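Local coordinates for protein probable sugar kinase (Clostridium perfringens, PDB 3KZH) that probably phosphorylates a sugar, being a pfkB-type carbohydrate kinase with a bound beta-D-glucopyranose, at residues T124-I127 / D128-R131; I288-E292 / T293-D297; L304-L307 / E308-W312. One frame throughout, in Å; residues are numbered along the deposited sequence.

Overall arrangement
The three contacts are local and follow one another along the chain: interaction 1 at the end of helix 124-129, interaction 2 in the loop between helices 273-288 and 300-308, and interaction 3 where helix 300-308 gives way to strand 312-317, an edge of the ten-stranded sheet. Interactions 2 and 3 thus flank helix 300-308, their centres about 17 Å apart and their nearest atoms about 5 Å apart without touching. Interaction 1 lies across the chain's centre from both, its centre about 35 Å from that of interaction 2 and 42 Å from that of interaction 3. Interaction 2 comes near the sugar, the Thr293 side chain being about 12 Å from the bound glucopyranose; interactions 1 and 3 are surface contacts of this ribokinase-like fold.

Interaction 1: T124-I127 / D128-R131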
loop_
_atom_site.group_PDB
_atom_site.type_symbol
_atom_site.label_atom_id
_atom_site.label_comp_id
_atom_site.label_asym_id
_atom_site.label_seq_id
_atom_site.Cartn_x
_atom_site.Cartn_y
_atom_site.Cartn_z
ATOM N N THR A 124 -20.783 -13.862 -15.290
ATOM C CA THR A 124 -20.758 -14.467 -16.623
ATOM C C THR A 124 -20.617 -13.479 -17.782
ATOM O O THR A 124 -20.016 -13.814 -18.805
ATOM C CB THR A 124 -21.994 -15.352 -16.849
ATOM O OG1 THR A 124 -23.187 -14.586 -16.623
ATOM C CG2 THR A 124 -21.968 -16.545 -15.896
ATOM N N ASP A 125 -21.137 -12.263 -17.604
ATOM C CA ASP A 125 -21.055 -11.202 -18.624
ATOM C C ASP A 125 -19.611 -10.789 -18.896
ATOM O O ASP A 125 -19.234 -10.542 -20.050
ATOM C CB ASP A 125 -21.861 -9.971 -18.201
ATOM C CG ASP A 125 -23.295 -10.017 -18.678
ATOM O OD1 ASP A 125 -23.922 -11.100 -18.631
ATOM O OD2 ASP A 125 -23.802 -8.955 -19.099
ATOM N N PHE A 126 -18.805 -10.754 -17.829
ATOM C CA PHE A 126 -17.399 -10.408 -17.937
ATOM C C PHE A 126 -16.630 -11.567 -18.593
ATOM O O PHE A 126 -15.770 -11.306 -19.447
ATOM C CB PHE A 126 -16.816 -9.994 -16.569
ATOM C CG PHE A 126 -15.446 -9.369 -16.656
ATOM C CD1 PHE A 126 -15.309 -8.009 -16.992
ATOM C CD2 PHE A 126 -14.281 -10.157 -16.521
ATOM C CE1 PHE A 126 -14.028 -7.433 -17.200
ATOM C CE2 PHE A 126 -12.992 -9.600 -16.726
ATOM C CZ PHE A 126 -12.873 -8.236 -17.074
ATOM N N ILE A 127 -16.952 -12.822 -18.226
ATOM C CA ILE A 127 -16.301 -14.006 -18.830
ATOM C C ILE A 127 -16.553 -13.973 -20.336
ATOM O O ILE A 127 -15.612 -14.099 -21.112
ATOM C CB ILE A 127 -16.819 -15.388 -18.267
ATOM C CG1 ILE A 127 -16.217 -15.700 -16.907
ATOM C CG2 ILE A 127 -16.301 -16.533 -19.107
ATOM C CD1 ILE A 127 -17.120 -16.463 -15.967
ATOM N N ASP A 128 -17.812 -13.729 -20.717
ATOM C CA ASP A 128 -18.238 -13.653 -22.119
ATOM C C ASP A 128 -17.519 -12.572 -22.919
ATOM O O ASP A 128 -17.198 -12.789 -24.086
ATOM C CB ASP A 128 -19.751 -13.422 -22.222
ATOM C CG ASP A 128 -20.572 -14.606 -21.736
ATOM O OD1 ASP A 128 -20.094 -15.759 -21.820
ATOM O OD2 ASP A 128 -21.705 -14.372 -21.261
ATOM N N SER A 129 -17.225 -11.436 -22.279
ATOM C CA SER A 129 -16.541 -10.326 -22.946
ATOM C C SER A 129 -15.083 -10.647 -23.222
ATOM O O SER A 129 -14.498 -10.147 -24.183
ATOM C CB SER A 129 -16.671 -9.015 -22.136
ATOM O OG SER A 129 -15.854 -8.977 -20.970
ATOM N N LYS A 130 -14.527 -11.527 -22.393
ATOM C CA LYS A 130 -13.130 -11.947 -22.494
ATOM C C LYS A 130 -12.980 -13.396 -22.959
ATOM O O LYS A 130 -11.917 -13.989 -22.778
ATOM C CB LYS A 130 -12.425 -11.774 -21.137
ATOM C CG LYS A 130 -12.410 -10.363 -20.556
ATOM C CD LYS A 130 -11.663 -9.379 -21.437
ATOM C CE LYS A 130 -11.415 -8.072 -20.722
ATOM N NZ LYS A 130 -12.648 -7.480 -20.152
ATOM N N ARG A 131 -14.018 -13.941 -23.600
ATOM C CA ARG A 131 -14.020 -15.334 -24.091
ATOM C C ARG A 131 -12.840 -15.705 -24.999
ATOM O O ARG A 131 -12.333 -16.819 -24.950
ATOM C CB ARG A 131 -15.343 -15.647 -24.807
ATOM C CG ARG A 131 -15.649 -14.749 -26.007
ATOM C CD ARG A 131 -16.828 -15.246 -26.795
ATOM N NE ARG A 131 -16.512 -16.480 -27.505
ATOM C CZ ARG A 131 -17.165 -16.923 -28.576
ATOM N NH1 ARG A 131 -18.187 -16.236 -29.084
ATOM N NH2 ARG A 131 -16.785 -18.058 -29.150
#
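Asp128 N reaches back to Thr124 O at 2.9 Å, a helical bond with an N-H...O angle of 164°, and the next residue repeats it, less straight, from Ser129 N to Asp125 O at 3.1 Å. The helix then ends. Lys130 N still bonds to Phe126 O at 3.2 Å, but Lys130 is the first residue to leave helical backbone angles, and it stands at the N-cap position of the following helix.

Phe126 O is gripped by a second donor, the hydroxyl of Ser129, whose OG lies 2.8 Å away on the same face of the carbonyl plane as Lys130 N. A chi1 of 74° sets OG between the backbone N and the carbonyl carbon, from where a short serine can turn back to the preceding turn. The same OG sits over one face of the Phe126 ring, offset toward its rim. Lys130 approaches that ring obliquely: bends at chi2 and chi4 fold its long chain back so that the amine end lies closest, NZ 3.2 Å from Phe126 CZ, with CG and CE also near.

Asp128 OD1 is hydrogen-bonded to Tyr152 OH on helix 147-157. Ile127, buried and branched, packs on Tyr152, Leu153 and Phe157 of that helix, whereas Arg131 forms a salt bridge with Glu135 one turn farther on. The arrangement is that of a helix carboxyl end in which a serine hydroxyl bonds to the carbonyl three residues earlier, at the junction between helices 124-129 and 131-135 on the protein surface.

Interaction 2: I288-E292 / T293-D297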
loop_
_atom_site.group_PDB
_atom_site.type_symbol
_atom_site.label_atom_id
_atom_site.label_comp_id
_atom_site.label_asym_id
_atom_site.label_seq_id
_atom_site.Cartn_x
_atom_site.Cartn_y
_atom_site.Cartn_z
ATOM N N ILE A 288 10.317 -23.147 -0.745
ATOM C CA ILE A 288 10.231 -23.824 0.549
ATOM C C ILE A 288 11.417 -23.484 1.475
ATOM O O ILE A 288 11.276 -23.519 2.696
ATOM C CB ILE A 288 10.032 -25.374 0.337
ATOM C CG1 ILE A 288 8.853 -25.874 1.165
ATOM C CG2 ILE A 288 11.307 -26.177 0.600
ATOM C CD1 ILE A 288 8.357 -27.254 0.756
ATOM N N SER A 289 12.551 -23.112 0.874
ATOM C CA SER A 289 13.774 -22.760 1.600
ATOM C C SER A 289 13.846 -21.296 2.043
ATOM O O SER A 289 14.846 -20.880 2.631
ATOM C CB SER A 289 15.006 -23.085 0.749
ATOM O OG SER A 289 15.233 -22.094 -0.249
ATOM N N HIS A 290 12.818 -20.517 1.707
ATOM C CA HIS A 290 12.745 -19.098 2.060
ATOM C C HIS A 290 11.544 -18.879 2.977
ATOM O O HIS A 290 10.560 -19.613 2.897
ATOM C CB HIS A 290 12.604 -18.241 0.790
ATOM C CG HIS A 290 13.059 -16.823 0.958
ATOM N ND1 HIS A 290 12.250 -15.836 1.477
ATOM C CD2 HIS A 290 14.248 -16.232 0.690
ATOM C CE1 HIS A 290 12.922 -14.699 1.525
ATOM N NE2 HIS A 290 14.136 -14.912 1.052
ATOM N N GLU A 291 11.641 -17.868 3.843
ATOM C CA GLU A 291 10.572 -17.518 4.785
ATOM C C GLU A 291 9.366 -16.893 4.092
ATOM O O GLU A 291 8.229 -17.033 4.554
ATOM C CB GLU A 291 11.088 -16.562 5.870
ATOM C CG GLU A 291 11.892 -17.215 6.999
ATOM C CD GLU A 291 11.054 -18.081 7.953
ATOM O OE1 GLU A 291 9.870 -17.752 8.213
ATOM O OE2 GLU A 291 11.598 -19.093 8.457
ATOM N N GLU A 292 9.626 -16.194 2.990
ATOM C CA GLU A 292 8.573 -15.558 2.213
ATOM C C GLU A 292 7.941 -16.539 1.226
ATOM O O GLU A 292 8.547 -17.548 0.855
ATOM C CB GLU A 292 9.104 -14.317 1.478
ATOM C CG GLU A 292 9.613 -13.185 2.386
ATOM C CD GLU A 292 8.547 -12.608 3.316
ATOM O OE1 GLU A 292 7.470 -12.201 2.827
ATOM O OE2 GLU A 292 8.791 -12.554 4.538
ATOM N N THR A 293 6.717 -16.212 0.812
ATOM C CA THR A 293 5.925 -17.007 -0.126
ATOM C C THR A 293 6.519 -17.109 -1.532
ATOM O O THR A 293 6.170 -18.014 -2.282
ATOM C CB THR A 293 4.476 -16.473 -0.212
ATOM O OG1 THR A 293 4.498 -15.050 -0.402
ATOM C CG2 THR A 293 3.708 -16.796 1.063
ATOM N N ILE A 294 7.353 -16.135 -1.900
ATOM C CA ILE A 294 8.043 -16.092 -3.198
ATOM C C ILE A 294 9.488 -15.663 -2.920
ATOM O O ILE A 294 9.714 -14.690 -2.200
ATOM C CB ILE A 294 7.378 -15.074 -4.216
ATOM C CG1 ILE A 294 6.056 -15.633 -4.753
ATOM C CG2 ILE A 294 8.274 -14.836 -5.448
ATOM C CD1 ILE A 294 4.928 -14.654 -4.722
ATOM N N HIS A 295 10.450 -16.399 -3.480
ATOM C CA HIS A 295 11.868 -16.077 -3.315
ATOM C C HIS A 295 12.170 -14.864 -4.206
ATOM O O HIS A 295 11.955 -14.920 -5.422
ATOM C CB HIS A 295 12.763 -17.257 -3.706
ATOM C CG HIS A 295 14.167 -17.157 -3.179
ATOM N ND1 HIS A 295 14.957 -16.042 -3.367
ATOM C CD2 HIS A 295 14.908 -18.028 -2.460
ATOM C CE1 HIS A 295 16.126 -16.233 -2.779
ATOM N NE2 HIS A 295 16.125 -17.428 -2.223
ATOM N N PRO A 296 12.665 -13.754 -3.607
ATOM C CA PRO A 296 13.000 -12.508 -4.312
ATOM C C PRO A 296 13.963 -12.634 -5.488
ATOM O O PRO A 296 13.865 -11.872 -6.448
ATOM C CB PRO A 296 13.618 -11.649 -3.207
ATOM C CG PRO A 296 12.921 -12.109 -1.992
ATOM C CD PRO A 296 12.961 -13.598 -2.167
ATOM N N ASP A 297 14.865 -13.610 -5.423
ATOM C CA ASP A 297 15.857 -13.793 -6.476
ATOM C C ASP A 297 15.503 -14.798 -7.542
ATOM O O ASP A 297 16.242 -14.934 -8.519
ATOM C CB ASP A 297 17.225 -14.153 -5.889
ATOM C CG ASP A 297 17.755 -13.095 -4.947
ATOM O OD1 ASP A 297 17.403 -11.901 -5.101
ATOM O OD2 ASP A 297 18.520 -13.471 -4.033
HETATM O O HOH W 1 5.385 -13.324 2.111
#
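His290 and His295 meet through matching first torsions, chi1 -157° in His290 and -162° in His295: with CG anti to the backbone N and beside the carbonyl carbon in both, the rings are brought edge to face. The two side chains cross at about a right angle, and the ring centroids of His290 and His295 are 4.6 Å apart with their planes at 55°. The edge belongs to His290, whose CD2 stands over the centre of the His295 ring, 3.7 Å from NE2.

The side chains of His290 and Pro296 run toward each other. Pro296 CD lies 3.9 Å from the centroid of the His290 ring, over the face and a little toward the rim, a CH-pi contact to which the rigid, carbon-rich proline ring is well suited.

Each imidazole is also tied to the backbone. Glu292 N donates to His290 ND1 at 3.1 Å, nearly straight and nearly in the ring plane, and Asp297 N donates to His295 ND1 at 3.2 Å, likewise close to its plane. Both donors lie two residues beyond the histidine they hold, and the bonds help to fix the rotation of the rings as well as the turns of the loop. Nearby, a water bridges Glu292 and Thr293, donating to Glu292 OE1 at 2.5 Å and lying 3.2 Å from Thr293 OG1. Glu292 has a long, weak ion pair with Lys38, while Ile294 packs on helix 44-54.

Since both ND1 atoms accept a backbone N-H, the proton of a neutral ring would probably sit on NE2; His290 NE2 and His295 NE2 are 4.6 Å apart, and protonating both rings would probably be disfavoured. Histidine suits this place by joining an aromatic surface to an in-plane acceptor.

Interaction 3: L304-L307 / E308-W312; sequences LAKL and EKTTW
Thr310 OG1 donates to Lys306 O at 2.6 Å, the short bond that finishes helix 300-308. Its chi1 of -58° lays the hydroxyl beside the backbone N and opposite the carbonyl carbon, directing it back at the last turn. The donor meets the carbonyl 30° out of its plane, at a C=O...OG1 angle of 148°. Although Thr310 N lies 3.2 Å from Lys306 O, its angle is too poor for a bond, so the side-chain hydroxyl serves this acceptor in place of the regular backbone N-H. Threonine fits here because one branch carries the donor while the other, the methyl CG2, lies over the centre of one face of the Trp312 ring, 3.7 Å above its plane.

One turn earlier the pattern is still helical: Glu308 N donates to Leu304 O at 3.2 Å. Around Ala305 O the contact is with carbon instead, Lys309 CD coming to 3.4 Å as the chain bends at chi2, chi3 and chi4. Lysine suits the spot because its long, flexible chain can fold back over the carbonyl.

The apolar part rests on Leu307 and Trp312, whose side chains cross at about a right angle. Leu307 CD1 approaches Trp312 CZ2 obliquely at 3.7 Å, so the branched leucine meets the benzene part of the indole.

Leu307, Lys306 and Trp312 all touch Thr282 on helix 273-288, where Lys278 also makes a cation-pi contact with the indole. Trp312 further packs on Ile242 and Ala244 of strand 239-244, and Thr311 bonds through its backbone to Thr245, so the chain passes from helix 300-308 into edge strand 312-317 with its tryptophan between that helix's end, helix 273-288 and the adjacent strand.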
loop_
_atom_site.group_PDB
_atom_site.type_symbol
_atom_site.label_atom_id
_atom_site.label_comp_id
_atom_site.label_asym_id
_atom_site.label_seq_id
_atom_site.Cartn_x
_atom_site.Cartn_y
_atom_site.Cartn_z
ATOM N N LEU A 304 17.463 -23.220 -12.910
ATOM C CA LEU A 304 18.351 -24.096 -13.682
ATOM C C LEU A 304 19.672 -24.417 -12.970
ATOM O O LEU A 304 20.172 -25.536 -13.071
ATOM C CB LEU A 304 18.637 -23.504 -15.062
ATOM C CG LEU A 304 17.503 -23.433 -16.093
ATOM C CD1 LEU A 304 18.054 -22.863 -17.398
ATOM C CD2 LEU A 304 16.897 -24.800 -16.349
ATOM N N ALA A 305 20.192 -23.451 -12.209
ATOM C CA ALA A 305 21.441 -23.615 -11.450
ATOM C C ALA A 305 21.253 -24.580 -10.280
ATOM O O ALA A 305 22.156 -25.362 -9.979
ATOM C CB ALA A 305 21.947 -22.262 -10.938
ATOM N N LYS A 306 20.076 -24.531 -9.645
ATOM C CA LYS A 306 19.758 -25.417 -8.523
ATOM C C LYS A 306 19.370 -26.813 -9.015
ATOM O O LYS A 306 19.616 -27.791 -8.321
ATOM C CB LYS A 306 18.653 -24.838 -7.633
ATOM C CG LYS A 306 18.681 -25.378 -6.196
ATOM C CD LYS A 306 17.293 -25.602 -5.626
ATOM C CE LYS A 306 17.339 -26.184 -4.227
ATOM N NZ LYS A 306 17.972 -25.256 -3.258
ATOM N N LEU A 307 18.801 -26.891 -10.220
ATOM C CA LEU A 307 18.398 -28.155 -10.850
ATOM C C LEU A 307 19.625 -29.020 -11.189
ATOM O O LEU A 307 19.579 -30.243 -11.051
ATOM C CB LEU A 307 17.574 -27.868 -12.126
ATOM C CG LEU A 307 17.219 -28.974 -13.138
ATOM C CD1 LEU A 307 16.211 -29.920 -12.544
ATOM C CD2 LEU A 307 16.688 -28.380 -14.429
ATOM N N GLU A 308 20.715 -28.367 -11.606
ATOM C CA GLU A 308 21.972 -29.041 -11.966
ATOM C C GLU A 308 22.667 -29.601 -10.722
ATOM O O GLU A 308 23.161 -30.724 -10.735
ATOM C CB GLU A 308 22.919 -28.068 -12.694
ATOM C CG GLU A 308 24.103 -28.743 -13.419
ATOM C CD GLU A 308 25.177 -27.760 -13.886
ATOM O OE1 GLU A 308 24.935 -27.008 -14.862
ATOM O OE2 GLU A 308 26.273 -27.751 -13.284
ATOM N N LYS A 309 22.619 -28.819 -9.642
ATOM C CA LYS A 309 23.215 -29.130 -8.344
ATOM C C LYS A 309 22.425 -30.096 -7.455
ATOM O O LYS A 309 22.887 -30.444 -6.363
ATOM C CB LYS A 309 23.464 -27.815 -7.583
ATOM C CG LYS A 309 24.833 -27.193 -7.856
ATOM C CD LYS A 309 24.851 -25.661 -7.998
ATOM C CE LYS A 309 24.699 -24.901 -6.686
ATOM N NZ LYS A 309 23.273 -24.630 -6.338
ATOM N N THR A 310 21.262 -30.553 -7.927
ATOM C CA THR A 310 20.409 -31.454 -7.142
ATOM C C THR A 310 20.569 -32.947 -7.453
ATOM O O THR A 310 20.669 -33.355 -8.612
ATOM C CB THR A 310 18.889 -31.032 -7.246
ATOM O OG1 THR A 310 18.730 -29.682 -6.792
ATOM C CG2 THR A 310 17.981 -31.913 -6.379
ATOM N N THR A 311 20.600 -33.743 -6.385
ATOM C CA THR A 311 20.691 -35.199 -6.471
ATOM C C THR A 311 19.260 -35.715 -6.287
ATOM O O THR A 311 18.604 -35.397 -5.285
ATOM C CB THR A 311 21.644 -35.779 -5.390
ATOM O OG1 THR A 311 22.980 -35.334 -5.659
ATOM C CG2 THR A 311 21.623 -37.318 -5.390
ATOM N N TRP A 312 18.797 -36.506 -7.255
ATOM C CA TRP A 312 17.438 -37.043 -7.249
ATOM C C TRP A 312 17.288 -38.537 -6.967
ATOM O O TRP A 312 18.168 -39.337 -7.272
ATOM C CB TRP A 312 16.738 -36.753 -8.597
ATOM C CG TRP A 312 16.790 -35.315 -9.098
ATOM C CD1 TRP A 312 17.722 -34.779 -9.939
ATOM C CD2 TRP A 312 15.876 -34.253 -8.785
ATOM N NE1 TRP A 312 17.456 -33.449 -10.167
ATOM C CE2 TRP A 312 16.328 -33.096 -9.476
ATOM C CE3 TRP A 312 14.716 -34.158 -7.990
ATOM C CZ2 TRP A 312 15.662 -31.850 -9.388
ATOM C CZ3 TRP A 312 14.046 -32.909 -7.900
ATOM C CH2 TRP A 312 14.529 -31.779 -8.598
#